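Local structure of sphingomyelinase C (Streptomyces griseocarneus, 7CNE) at residues G84-G89 / V111-V116; V116-A121 / V147-Q152; T17-T22 / E31-E36; E268-W273 / T285-H290; T7-V12 / A256-W261. The protein is a sphingomyelinase C of the endonuclease/exonuclease/phosphatase family, with the two-sheet fold of DNase I-like proteins. All blocks are in the same frame, centred on the assembly; numbering follows the deposited sequence. Where two conformers were deposited one is given.

Contact 1: residues G84-G89 / V111-V116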
# COMPACT_ATOMS: atom_id res chain seq x y z
N GLY A 84 -1.69 6.67 19.04
CA GLY A 84 -0.59 7.03 18.16
C GLY A 84 -0.99 7.77 16.90
O GLY A 84 -0.13 8.01 16.05
N TRP A 85 -2.27 8.10 16.75
CA TRP A 85 -2.80 8.91 15.66
C TRP A 85 -3.25 10.26 16.19
O TRP A 85 -3.69 10.37 17.35
CB TRP A 85 -4.00 8.24 14.98
CG TRP A 85 -3.71 6.89 14.39
CD1 TRP A 85 -3.99 5.67 14.95
CD2 TRP A 85 -3.10 6.62 13.13
NE1 TRP A 85 -3.59 4.66 14.11
CE2 TRP A 85 -3.03 5.21 12.99
CE3 TRP A 85 -2.59 7.42 12.10
CZ2 TRP A 85 -2.48 4.59 11.86
CZ3 TRP A 85 -2.04 6.80 10.97
CH2 TRP A 85 -2.00 5.40 10.86
N ASP A 86 -3.18 11.28 15.33
CA ASP A 86 -3.76 12.58 15.68
C ASP A 86 -5.27 12.58 15.57
O ASP A 86 -5.93 13.40 16.22
CB ASP A 86 -3.17 13.68 14.79
CG ASP A 86 -1.69 13.88 15.05
OD1 ASP A 86 -1.31 13.94 16.24
OD2 ASP A 86 -0.92 13.94 14.08
N ALA A 87 -5.84 11.70 14.74
CA ALA A 87 -7.28 11.51 14.67
C ALA A 87 -7.56 10.15 14.04
O ALA A 87 -6.71 9.59 13.34
CB ALA A 87 -7.96 12.63 13.86
N THR A 88 -8.74 9.61 14.35
CA THR A 88 -9.28 8.41 13.72
C THR A 88 -10.68 8.74 13.21
O THR A 88 -11.51 9.23 13.99
CB THR A 88 -9.35 7.22 14.69
OG1 THR A 88 -8.04 6.82 15.10
CG2 THR A 88 -10.09 6.02 14.06
N GLY A 89 -10.95 8.48 11.93
CA GLY A 89 -12.28 8.66 11.37
C GLY A 89 -12.75 7.41 10.65
O GLY A 89 -12.09 6.37 10.67
N VAL A 111 4.20 16.02 10.22
CA VAL A 111 3.54 17.14 10.88
C VAL A 111 2.20 16.70 11.45
O VAL A 111 1.77 17.17 12.51
CB VAL A 111 3.39 18.31 9.88
CG1 VAL A 111 2.56 19.44 10.48
CG2 VAL A 111 4.76 18.82 9.44
N ARG A 112 1.51 15.81 10.75
CA ARG A 112 0.22 15.30 11.19
C ARG A 112 0.03 13.90 10.62
O ARG A 112 0.46 13.63 9.49
CB ARG A 112 -0.94 16.21 10.73
CG ARG A 112 -2.31 15.69 11.17
CD ARG A 112 -3.33 16.80 11.25
NE ARG A 112 -4.61 16.33 11.78
CZ ARG A 112 -5.01 16.52 13.03
NH1 ARG A 112 -4.24 17.15 13.89
NH2 ARG A 112 -6.20 16.07 13.41
N LYS A 113 -0.62 13.02 11.39
CA LYS A 113 -0.96 11.69 10.91
C LYS A 113 -2.34 11.30 11.42
O LYS A 113 -2.63 11.45 12.62
CB LYS A 113 0.10 10.65 11.32
CG LYS A 113 0.50 10.68 12.79
CD LYS A 113 1.58 9.63 13.06
CE LYS A 113 2.06 9.68 14.51
NZ LYS A 113 2.93 10.89 14.72
N GLU A 114 -3.20 10.85 10.52
CA GLU A 114 -4.52 10.36 10.89
C GLU A 114 -4.81 9.07 10.14
O GLU A 114 -4.18 8.76 9.12
CB GLU A 114 -5.66 11.34 10.56
CG GLU A 114 -5.34 12.80 10.70
CD GLU A 114 -6.52 13.67 10.33
OE1 GLU A 114 -7.62 13.13 10.04
OE2 GLU A 114 -6.36 14.91 10.34
N GLN A 115 -5.81 8.34 10.62
CA GLN A 115 -6.30 7.17 9.93
C GLN A 115 -7.80 7.33 9.73
O GLN A 115 -8.49 7.99 10.51
CB GLN A 115 -5.98 5.87 10.72
CG GLN A 115 -6.73 5.76 12.03
CD GLN A 115 -6.50 4.44 12.73
OE1 GLN A 115 -5.99 3.49 12.13
NE2 GLN A 115 -6.89 4.37 13.99
N VAL A 116 -8.29 6.73 8.66
CA VAL A 116 -9.72 6.69 8.36
C VAL A 116 -10.03 5.28 7.90
O VAL A 116 -9.38 4.77 6.98
CB VAL A 116 -10.12 7.73 7.29
CG1 VAL A 116 -11.61 7.67 6.99
CG2 VAL A 116 -9.69 9.16 7.71
O HOH W 1 1.79 13.54 14.22
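A parallel edge-strand pair forms this contact, strand 87-90 beside strand 110-117 at the border of a six-stranded mixed sheet. Two backbone bonds carry the pairing: Q115 N to A87 O (3.1 Å) and G89 N to Q115 O (2.9 Å). D86 is held twice by K113. D86 N reaches K113 O at 2.8 Å, while K113 N gives a straight bond to D86 OD2 at 2.9 Å, on the anti side. A water links the same OD2 to K113 NZ.

Q115 lies over one face of the W85 ring. Its CB sits 3.7 Å from the centroid of the six-membered ring, a CH-pi contact. Its amide is stacked on the indole, the planes 20° apart. Q115 CG sits between the backbone N and the carbonyl carbon (chi1 67°), the extended chain runs beside T88, and NE2 donates to T88 OG1 (2.9 Å, 173°). G79 N and S81 O hold the amide from outside, fixing its rotation. On the other face of the sheet, with A87 and E114, R112 NE is salt-bridged to E114 OE2, which K181 also meets. A classic bulge at V111 and R112, both facing V136, interrupts strand 110-117 of the DNase I-like sheet.

Contact 2: residues V116-A121 / V147-Q152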
# COMPACT_ATOMS: atom_id res chain seq x y z
N VAL A 116 -8.29 6.73 8.66
CA VAL A 116 -9.72 6.69 8.36
C VAL A 116 -10.03 5.28 7.90
O VAL A 116 -9.38 4.77 6.98
CB VAL A 116 -10.12 7.73 7.29
CG1 VAL A 116 -11.61 7.67 6.99
CG2 VAL A 116 -9.69 9.16 7.71
N ILE A 117 -10.99 4.63 8.55
CA ILE A 117 -11.44 3.30 8.16
C ILE A 117 -12.52 3.46 7.09
O ILE A 117 -13.38 4.34 7.17
CB ILE A 117 -11.96 2.52 9.39
CG1 ILE A 117 -10.90 2.47 10.50
CG2 ILE A 117 -12.51 1.12 9.02
CD1 ILE A 117 -9.49 2.18 10.05
N PHE A 118 -12.45 2.62 6.05
CA PHE A 118 -13.37 2.75 4.92
C PHE A 118 -14.82 2.57 5.35
O PHE A 118 -15.14 1.71 6.18
CB PHE A 118 -13.03 1.71 3.85
CG PHE A 118 -11.81 2.05 3.05
CD1 PHE A 118 -11.67 3.32 2.49
CD2 PHE A 118 -10.80 1.12 2.86
CE1 PHE A 118 -10.54 3.64 1.75
CE2 PHE A 118 -9.67 1.43 2.13
CZ PHE A 118 -9.54 2.70 1.57
N ASN A 119 -15.70 3.39 4.79
CA ASN A 119 -17.13 3.25 5.04
C ASN A 119 -17.77 2.16 4.20
O ASN A 119 -18.86 1.69 4.55
CB ASN A 119 -17.85 4.58 4.78
CG ASN A 119 -17.41 5.67 5.72
OD1 ASN A 119 -17.05 5.39 6.87
ND2 ASN A 119 -17.45 6.92 5.26
N ASP A 120 -17.12 1.76 3.11
CA ASP A 120 -17.66 0.80 2.16
C ASP A 120 -16.66 -0.32 1.92
O ASP A 120 -15.48 -0.05 1.63
CB ASP A 120 -17.99 1.48 0.82
CG ASP A 120 -18.99 2.61 0.97
OD1 ASP A 120 -18.56 3.75 1.23
OD2 ASP A 120 -20.21 2.36 0.81
N ALA A 121 -17.12 -1.57 2.03
CA ALA A 121 -16.28 -2.73 1.79
C ALA A 121 -17.17 -3.97 1.75
O ALA A 121 -18.29 -3.95 2.27
CB ALA A 121 -15.19 -2.89 2.86
N VAL A 147 -1.57 9.98 1.17
CA VAL A 147 -2.55 9.00 1.62
C VAL A 147 -2.00 7.63 1.24
O VAL A 147 -1.70 7.37 0.07
CB VAL A 147 -3.94 9.22 1.00
CG1 VAL A 147 -4.91 8.10 1.44
CG2 VAL A 147 -4.48 10.61 1.35
N GLY A 148 -1.87 6.75 2.22
CA GLY A 148 -1.43 5.38 1.99
C GLY A 148 -2.60 4.45 2.25
O GLY A 148 -3.33 4.63 3.23
N THR A 149 -2.80 3.47 1.38
CA THR A 149 -3.98 2.63 1.55
C THR A 149 -3.79 1.28 0.88
O THR A 149 -2.78 1.00 0.21
CB THR A 149 -5.24 3.33 1.00
OG1 THR A 149 -6.41 2.66 1.48
CG2 THR A 149 -5.25 3.32 -0.53
N HIS A 150 -4.78 0.43 1.12
CA HIS A 150 -4.93 -0.87 0.48
C HIS A 150 -6.43 -0.99 0.21
O HIS A 150 -7.21 -1.17 1.15
CB HIS A 150 -4.43 -1.99 1.41
CG HIS A 150 -4.46 -3.35 0.79
ND1 HIS A 150 -4.23 -4.50 1.53
CD2 HIS A 150 -4.69 -3.76 -0.48
CE1 HIS A 150 -4.33 -5.55 0.73
NE2 HIS A 150 -4.59 -5.13 -0.49
N ALA A 151 -6.83 -0.86 -1.04
CA ALA A 151 -8.25 -0.77 -1.38
C ALA A 151 -8.88 -2.17 -1.48
O ALA A 151 -8.21 -3.20 -1.41
CB ALA A 151 -8.44 -0.01 -2.70
N GLN A 152 -10.21 -2.17 -1.62
CA GLN A 152 -11.00 -3.40 -1.58
C GLN A 152 -10.47 -4.47 -2.53
O GLN A 152 -10.27 -4.22 -3.72
CB GLN A 152 -12.46 -3.07 -1.93
CG GLN A 152 -13.36 -4.28 -2.18
CD GLN A 152 -13.68 -5.01 -0.91
OE1 GLN A 152 -14.09 -4.39 0.07
NE2 GLN A 152 -13.50 -6.34 -0.89
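F118 is the first residue of 116-121 to touch 147-152, just after strand 110-117 ends. Its ring points at the end of strand 142-150 and crosses the T149 side chain at about a right angle. The ring comes edge first: F118 CZ lies 3.1 Å from T149 OG1, and F118 CE2 lies 3.7 Å from H150 O, near the ring plane. A chi1 of -165° sets T149 OG1 opposite its backbone N. The hydroxyl is hydrogen-bonded to G131 O.

Both strands belong to one sheet of the two-sheet DNase I-like fold, with strand 131-139 between them. The contact joins the loop after strand 110-117 to the end of strand 142-150 and the residues that follow it. Q170 of helix 162-180 touches F118 and A151 and bonds to D120 O and Q152 N.

Further on, A121 meets the end of Q152. The Q152 chain bends about its CB-CG bond (chi2 73°) and brings OE1 to 3.2 Å from A121 CA and 3.4 Å from A121 CB. The same OE1 accepts from C122 N. A bound 4-(2-hydroxyethyl)-1-piperazine ethanesulfonic acid, probably from the crystallisation liquor, lies about 3 Å from the A121 side chain, and H150 NE2 is hydrogen-bonded to a succinic acid.

Contact 3: residues T17-T22 / E31-E36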
# COMPACT_ATOMS: atom_id res chain seq x y z
N THR A 17 3.38 -6.26 1.45
CA THR A 17 4.36 -7.13 2.10
C THR A 17 3.88 -8.56 2.34
O THR A 17 4.70 -9.41 2.68
CB THR A 17 4.77 -6.57 3.46
OG1 THR A 17 3.64 -6.57 4.34
CG2 THR A 17 5.33 -5.15 3.32
N PHE A 18 2.58 -8.84 2.21
CA PHE A 18 2.04 -10.18 2.45
C PHE A 18 2.52 -10.75 3.80
O PHE A 18 3.03 -11.87 3.89
CB PHE A 18 2.39 -11.12 1.30
CG PHE A 18 1.71 -12.46 1.37
CD1 PHE A 18 0.33 -12.54 1.52
CD2 PHE A 18 2.45 -13.63 1.29
CE1 PHE A 18 -0.30 -13.77 1.59
CE2 PHE A 18 1.82 -14.87 1.35
CZ PHE A 18 0.45 -14.94 1.51
N LEU A 19 2.37 -9.95 4.85
CA LEU A 19 2.75 -10.39 6.19
C LEU A 19 1.49 -10.71 7.00
O LEU A 19 1.09 -9.98 7.91
CB LEU A 19 3.60 -9.34 6.89
CG LEU A 19 4.99 -9.12 6.28
CD1 LEU A 19 5.64 -7.92 6.97
CD2 LEU A 19 5.85 -10.38 6.39
N MET A 20 0.87 -11.83 6.63
CA MET A 20 -0.31 -12.29 7.35
C MET A 20 0.06 -12.67 8.78
O MET A 20 1.21 -12.99 9.09
CB MET A 20 -0.95 -13.47 6.63
CG MET A 20 -1.32 -13.17 5.17
SD MET A 20 -2.84 -13.96 4.57
CE MET A 20 -4.06 -12.81 5.19
N SER A 21 -0.94 -12.61 9.65
CA SER A 21 -0.75 -12.96 11.05
C SER A 21 -0.11 -14.33 11.19
O SER A 21 -0.52 -15.30 10.54
CB SER A 21 -2.11 -12.93 11.76
OG SER A 21 -2.17 -13.87 12.82
N THR A 22 0.94 -14.41 12.02
CA THR A 22 1.63 -15.68 12.19
C THR A 22 0.89 -16.63 13.12
O THR A 22 1.13 -17.83 13.07
CB THR A 22 3.05 -15.48 12.71
OG1 THR A 22 3.04 -14.66 13.90
CG2 THR A 22 3.94 -14.83 11.63
N GLU A 31 8.48 -13.73 9.47
CA GLU A 31 9.59 -13.08 10.15
C GLU A 31 10.82 -13.02 9.25
O GLU A 31 11.51 -12.00 9.20
CB GLU A 31 9.92 -13.82 11.46
CG GLU A 31 8.89 -13.57 12.57
CD GLU A 31 9.05 -12.21 13.26
OE1 GLU A 31 10.07 -11.53 13.06
OE2 GLU A 31 8.14 -11.83 14.03
N HIS A 32 11.09 -14.10 8.51
CA HIS A 32 12.21 -14.08 7.57
C HIS A 32 12.02 -12.99 6.52
O HIS A 32 12.94 -12.20 6.26
CB HIS A 32 12.35 -15.45 6.90
CG HIS A 32 13.28 -15.44 5.72
ND1 HIS A 32 14.66 -15.37 5.86
CD2 HIS A 32 13.04 -15.46 4.39
CE1 HIS A 32 15.22 -15.37 4.67
NE2 HIS A 32 14.26 -15.43 3.76
N ARG A 33 10.84 -12.93 5.91
CA ARG A 33 10.62 -12.00 4.81
C ARG A 33 10.61 -10.56 5.30
O ARG A 33 11.13 -9.67 4.62
CB ARG A 33 9.32 -12.34 4.09
CG ARG A 33 9.43 -13.58 3.24
CD ARG A 33 8.18 -13.83 2.41
NE ARG A 33 7.04 -14.19 3.25
CZ ARG A 33 5.98 -13.41 3.45
NH1 ARG A 33 5.89 -12.23 2.85
NH2 ARG A 33 4.98 -13.83 4.23
N ALA A 34 10.04 -10.30 6.48
CA ALA A 34 10.03 -8.94 7.02
C ALA A 34 11.44 -8.41 7.21
O ALA A 34 11.71 -7.23 6.94
CB ALA A 34 9.28 -8.90 8.35
N ARG A 35 12.34 -9.25 7.70
CA ARG A 35 13.74 -8.84 7.83
C ARG A 35 14.36 -8.60 6.46
O ARG A 35 15.03 -7.59 6.24
CB ARG A 35 14.52 -9.91 8.61
CG ARG A 35 15.97 -9.55 8.93
CD ARG A 35 16.62 -10.57 9.88
NE ARG A 35 16.19 -10.43 11.28
CZ ARG A 35 16.85 -9.74 12.21
NH1 ARG A 35 17.97 -9.09 11.91
NH2 ARG A 35 16.38 -9.69 13.46
N GLU A 36 14.09 -9.49 5.51
CA GLU A 36 14.67 -9.35 4.18
C GLU A 36 14.10 -8.16 3.40
O GLU A 36 14.81 -7.56 2.58
CB GLU A 36 14.46 -10.66 3.41
CG GLU A 36 15.35 -11.76 3.95
CD GLU A 36 16.80 -11.33 4.00
OE1 GLU A 36 17.34 -11.07 5.11
OE2 GLU A 36 17.40 -11.21 2.92
O HOH W 2 5.98 -12.94 14.05
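R33 reaches from helix 30-39 to the backbone at the end of strand 12-19. Its two terminal nitrogens close on one atom, F18 O. The NH2 bond is the shorter, 2.8 Å from R33 NH2 to F18 O, and the donor is tilted only 19° from the carbonyl plane. R33 NH1 is 3.1 Å from the same F18 O but comes from above that plane. A weak bond joins R33 NH1 to T17 O. The two carbonyl oxygens lie at the edge of the guanidinium, so two bonds and a weaker third hold the flat group against the backbone. The bend at chi3 (-68°) turns it that way.

The F18 ring flanks this grip with its plane 34° from the guanidinium, and F18 CD2 is 3.9 Å from R33 NH2. Leucine and alanine pack beside it. L19 CD2 lies 4.0 Å from R33 NH1, and L19 CD1 lies 4.0 Å from A34 CB.

The second shell also holds the arginine. W28 O accepts from R33 NH2 and L287 O from R33 NH1, while the W28 ring meets F18 edge-to-face. These buried carbonyls would probably stabilise the positive charge.

The contact lies in the beta-alpha-beta unit of strand 12-19, helix 30-39 and strand 48-54. T17 bonds to Q52 of strand 48-54, and A34 touches A59 of helix 57-66.

Contact 4: residues E268-W273 / T285-H290; sequences ETSAPW and TDLSGH
W273 turns the edge of its indole to the backbone of D286. The bond from W273 NE1 to D286 O is 3.0 Å long and lies in the ring plane, though the nitrogen stands above the carbonyl plane. W273 CG is placed between the backbone N and the carbonyl carbon by a chi1 of 57°, and the ring swings back toward 285-290. S270 points into the same segment. Its CB rests 3.8 Å from both L287 CG and L287 CD2, while its OG turns to A271 O at 2.9 Å. S270 N makes a straight bond to T285 O (3.0 Å, 174°), again from above the carbonyl plane.

The two segments flank a two-stranded antiparallel hairpin, 273-276 with 281-284, and close its base where it joins the main body of the DNase I-like fold. H32 and Y284 also meet the W273 ring.

T285 CG2 lies against the exposed P272, 4.0 Å from P272 CA. The T269 and D286 side chains pass at an angle, with T269 CG2 4.0 Å from D286 OD2. S232 OG bonds to the other carboxylate oxygen. One water joins E268 O to L287 N.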
# COMPACT_ATOMS: atom_id res chain seq x y z
N GLU A 268 12.31 -7.36 -8.53
CA GLU A 268 13.50 -7.74 -7.78
C GLU A 268 13.22 -9.03 -7.02
O GLU A 268 12.30 -9.08 -6.19
CB GLU A 268 13.95 -6.64 -6.81
CG GLU A 268 15.08 -7.09 -5.87
CD GLU A 268 15.58 -6.02 -4.89
OE1 GLU A 268 15.28 -4.82 -5.08
OE2 GLU A 268 16.28 -6.37 -3.93
N THR A 269 13.99 -10.08 -7.31
CA THR A 269 13.81 -11.37 -6.64
C THR A 269 14.69 -11.46 -5.40
O THR A 269 15.56 -10.62 -5.15
CB THR A 269 14.11 -12.53 -7.59
OG1 THR A 269 15.47 -12.45 -8.05
CG2 THR A 269 13.16 -12.53 -8.77
N SER A 270 14.45 -12.51 -4.62
CA SER A 270 15.13 -12.74 -3.37
C SER A 270 15.89 -14.05 -3.43
O SER A 270 15.61 -14.92 -4.26
CB SER A 270 14.14 -12.78 -2.19
OG SER A 270 13.39 -13.99 -2.19
N ALA A 271 16.84 -14.21 -2.51
CA ALA A 271 17.41 -15.53 -2.28
C ALA A 271 16.29 -16.50 -1.92
O ALA A 271 15.26 -16.10 -1.37
CB ALA A 271 18.44 -15.48 -1.15
N PRO A 272 16.44 -17.78 -2.27
CA PRO A 272 15.40 -18.75 -1.92
C PRO A 272 15.21 -18.86 -0.42
O PRO A 272 16.16 -18.71 0.36
CB PRO A 272 15.91 -20.07 -2.52
CG PRO A 272 17.38 -19.86 -2.72
CD PRO A 272 17.51 -18.40 -3.07
N TRP A 273 13.96 -19.10 -0.03
CA TRP A 273 13.60 -19.39 1.34
C TRP A 273 12.54 -20.48 1.29
O TRP A 273 11.75 -20.55 0.35
CB TRP A 273 13.09 -18.15 2.10
CG TRP A 273 11.93 -17.49 1.44
CD1 TRP A 273 11.97 -16.58 0.42
CD2 TRP A 273 10.54 -17.70 1.73
NE1 TRP A 273 10.69 -16.21 0.07
CE2 TRP A 273 9.80 -16.88 0.86
CE3 TRP A 273 9.86 -18.50 2.65
CZ2 TRP A 273 8.40 -16.85 0.88
CZ3 TRP A 273 8.48 -18.46 2.68
CH2 TRP A 273 7.76 -17.64 1.80
N THR A 285 11.17 -17.51 -4.24
CA THR A 285 12.24 -16.58 -4.58
C THR A 285 11.72 -15.16 -4.69
O THR A 285 12.28 -14.34 -5.43
CB THR A 285 12.94 -16.99 -5.88
OG1 THR A 285 11.97 -17.40 -6.85
CG2 THR A 285 13.94 -18.13 -5.64
N ASP A 286 10.65 -14.84 -3.96
CA ASP A 286 10.15 -13.47 -3.86
C ASP A 286 9.77 -13.20 -2.42
O ASP A 286 9.42 -14.12 -1.67
CB ASP A 286 8.94 -13.20 -4.76
CG ASP A 286 9.23 -13.47 -6.22
OD1 ASP A 286 9.12 -14.64 -6.63
OD2 ASP A 286 9.59 -12.51 -6.93
N LEU A 287 9.83 -11.92 -2.03
CA LEU A 287 9.52 -11.55 -0.66
C LEU A 287 8.03 -11.30 -0.44
O LEU A 287 7.59 -11.20 0.71
CB LEU A 287 10.33 -10.32 -0.25
CG LEU A 287 11.84 -10.59 -0.14
CD1 LEU A 287 12.61 -9.33 0.24
CD2 LEU A 287 12.12 -11.70 0.86
N SER A 288 7.26 -11.22 -1.51
CA SER A 288 5.81 -11.12 -1.41
C SER A 288 5.23 -11.47 -2.77
O SER A 288 5.98 -11.74 -3.72
CB SER A 288 5.36 -9.73 -0.93
OG SER A 288 5.37 -8.78 -1.98
N GLY A 289 3.90 -11.49 -2.85
CA GLY A 289 3.26 -11.77 -4.11
C GLY A 289 3.19 -10.60 -5.06
O GLY A 289 2.88 -10.79 -6.24
N HIS A 290 3.49 -9.40 -4.58
CA HIS A 290 3.53 -8.20 -5.40
C HIS A 290 4.98 -7.83 -5.71
O HIS A 290 5.92 -8.23 -5.02
CB HIS A 290 2.85 -7.02 -4.68
CG HIS A 290 1.35 -7.15 -4.60
ND1 HIS A 290 0.50 -6.29 -5.27
CD2 HIS A 290 0.56 -8.01 -3.93
CE1 HIS A 290 -0.75 -6.62 -5.01
NE2 HIS A 290 -0.74 -7.67 -4.20
O HOH W 3 9.68 -9.92 -5.78
O HOH W 4 11.50 -10.14 -3.57

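Contact 5: residues T7-V12 / A256-W261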
# COMPACT_ATOMS: atom_id res chain seq x y z
N THR A 7 7.85 22.86 -5.04
CA THR A 7 7.44 21.47 -5.27
C THR A 7 8.58 20.47 -5.12
O THR A 7 9.19 20.06 -6.11
CB THR A 7 6.83 21.30 -6.67
OG1 THR A 7 5.96 22.41 -6.96
CG2 THR A 7 6.03 19.99 -6.75
N PRO A 8 8.84 20.03 -3.89
CA PRO A 8 9.97 19.12 -3.67
C PRO A 8 9.73 17.75 -4.30
O PRO A 8 8.65 17.17 -4.19
CB PRO A 8 10.08 19.05 -2.14
CG PRO A 8 8.70 19.44 -1.65
CD PRO A 8 8.22 20.47 -2.63
N SER A 9 10.77 17.25 -4.96
CA SER A 9 10.68 16.03 -5.76
C SER A 9 11.03 14.83 -4.88
O SER A 9 12.19 14.67 -4.46
CB SER A 9 11.62 16.14 -6.95
OG SER A 9 11.47 15.04 -7.81
N LEU A 10 10.05 13.97 -4.61
CA LEU A 10 10.19 12.87 -3.67
C LEU A 10 10.14 11.52 -4.38
O LEU A 10 9.46 11.36 -5.40
CB LEU A 10 9.08 12.90 -2.60
CG LEU A 10 9.03 14.04 -1.57
CD1 LEU A 10 8.08 13.66 -0.43
CD2 LEU A 10 10.42 14.34 -1.03
N LYS A 11 10.84 10.55 -3.81
CA LYS A 11 10.84 9.16 -4.26
C LYS A 11 9.94 8.36 -3.33
O LYS A 11 10.18 8.33 -2.12
CB LYS A 11 12.25 8.59 -4.23
CG LYS A 11 12.57 7.55 -5.27
CD LYS A 11 14.04 7.69 -5.67
CE LYS A 11 14.36 6.86 -6.89
NZ LYS A 11 15.22 5.68 -6.56
N VAL A 12 8.92 7.70 -3.87
CA VAL A 12 7.91 7.04 -3.03
C VAL A 12 7.79 5.58 -3.42
O VAL A 12 7.54 5.25 -4.59
CB VAL A 12 6.54 7.74 -3.12
CG1 VAL A 12 5.52 7.02 -2.23
CG2 VAL A 12 6.69 9.23 -2.71
N ALA A 256 0.24 20.99 -7.20
CA ALA A 256 1.59 20.95 -7.73
C ALA A 256 2.13 19.52 -7.70
O ALA A 256 1.79 18.72 -6.82
CB ALA A 256 2.50 21.88 -6.93
N ARG A 257 2.95 19.20 -8.69
CA ARG A 257 3.57 17.89 -8.79
C ARG A 257 4.79 18.02 -9.69
O ARG A 257 4.86 18.94 -10.49
CB ARG A 257 2.59 16.85 -9.35
CG ARG A 257 2.22 17.05 -10.82
CD ARG A 257 1.39 15.86 -11.32
NE ARG A 257 1.08 15.93 -12.75
CZ ARG A 257 -0.01 16.49 -13.25
NH1 ARG A 257 -0.91 17.03 -12.44
NH2 ARG A 257 -0.21 16.50 -14.57
N PRO A 258 5.77 17.13 -9.55
CA PRO A 258 6.92 17.16 -10.47
C PRO A 258 6.51 16.75 -11.88
O PRO A 258 5.63 15.91 -12.09
CB PRO A 258 7.91 16.16 -9.85
CG PRO A 258 7.46 16.00 -8.42
CD PRO A 258 5.97 16.14 -8.47
N ALA A 259 7.18 17.35 -12.86
CA ALA A 259 6.98 16.92 -14.23
C ALA A 259 7.63 15.55 -14.44
O ALA A 259 8.58 15.17 -13.75
CB ALA A 259 7.55 17.94 -15.21
N GLY A 260 7.09 14.81 -15.41
CA GLY A 260 7.67 13.52 -15.72
C GLY A 260 7.57 12.53 -14.58
O GLY A 260 8.51 11.77 -14.33
N TRP A 261 6.43 12.53 -13.89
CA TRP A 261 6.22 11.61 -12.78
C TRP A 261 6.08 10.19 -13.29
O TRP A 261 5.28 9.92 -14.20
CB TRP A 261 4.98 12.03 -12.00
CG TRP A 261 4.73 11.23 -10.77
CD1 TRP A 261 3.76 10.28 -10.59
CD2 TRP A 261 5.44 11.33 -9.54
NE1 TRP A 261 3.84 9.76 -9.31
CE2 TRP A 261 4.86 10.39 -8.64
CE3 TRP A 261 6.52 12.10 -9.10
CZ2 TRP A 261 5.32 10.23 -7.34
CZ3 TRP A 261 6.98 11.94 -7.81
CH2 TRP A 261 6.38 11.00 -6.95
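This is a van der Waals contact between two loops, with no hydrogen bond across it. The first modelled residues, 7-12, run up to strand 12-19. The loop 256-261 leads into strand 261-265. They are far apart in sequence and bring the N-terminal end of the chain against the entry to a late strand of the same sheet.

T7 points toward A256 and R257. Its OG1 is 3.5 Å from A256 CB. With OG1 beside the backbone N (chi1 -42°), T7 CG2 is anti to that N and is 3.7 Å from R257 N and 4.2 Å from P258 CD. The methyl thus lies along the backbone that leads into the proline. P258 then meets S9, with P258 CG 4.2 Å from S9 OG.

At the inner end, W261 brings the far edge of its six-membered ring to L10. W261 CH2 and W261 CZ3 are each 3.5 Å from L10 O, which lies near the ring plane. The other end of the indole is held elsewhere: NE1 donates to V249 O, and the H251 ring meets W261 edge-to-face.

The neighbours come from both sheets: A297 of strand 293-297 touches S9 and P258, and Q188 of strand 188-192 touches T7 and P258.

In the fold
Contacts 1 and 2 follow each other on strand 110-117 and share V116; G89 O and I117 N, 3.0 Å apart, probably bond where they meet. Contacts 3 and 4 touch too, their centres about 11 Å apart. There R33 NH1 and L287 O are 2.9 Å apart, and R33 CD packs 3.4 Å from W273 CZ2. Contact 5 stands apart, its centre about 24 Å from those of contacts 1 and 2 and about 30 Å from that of contact 3. A bound succinic acid, probably from the crystallisation liquor, links contacts 2 and 4: H150 and H290 both bond to it. The F18 side chain of contact 3 is about 6 Å away.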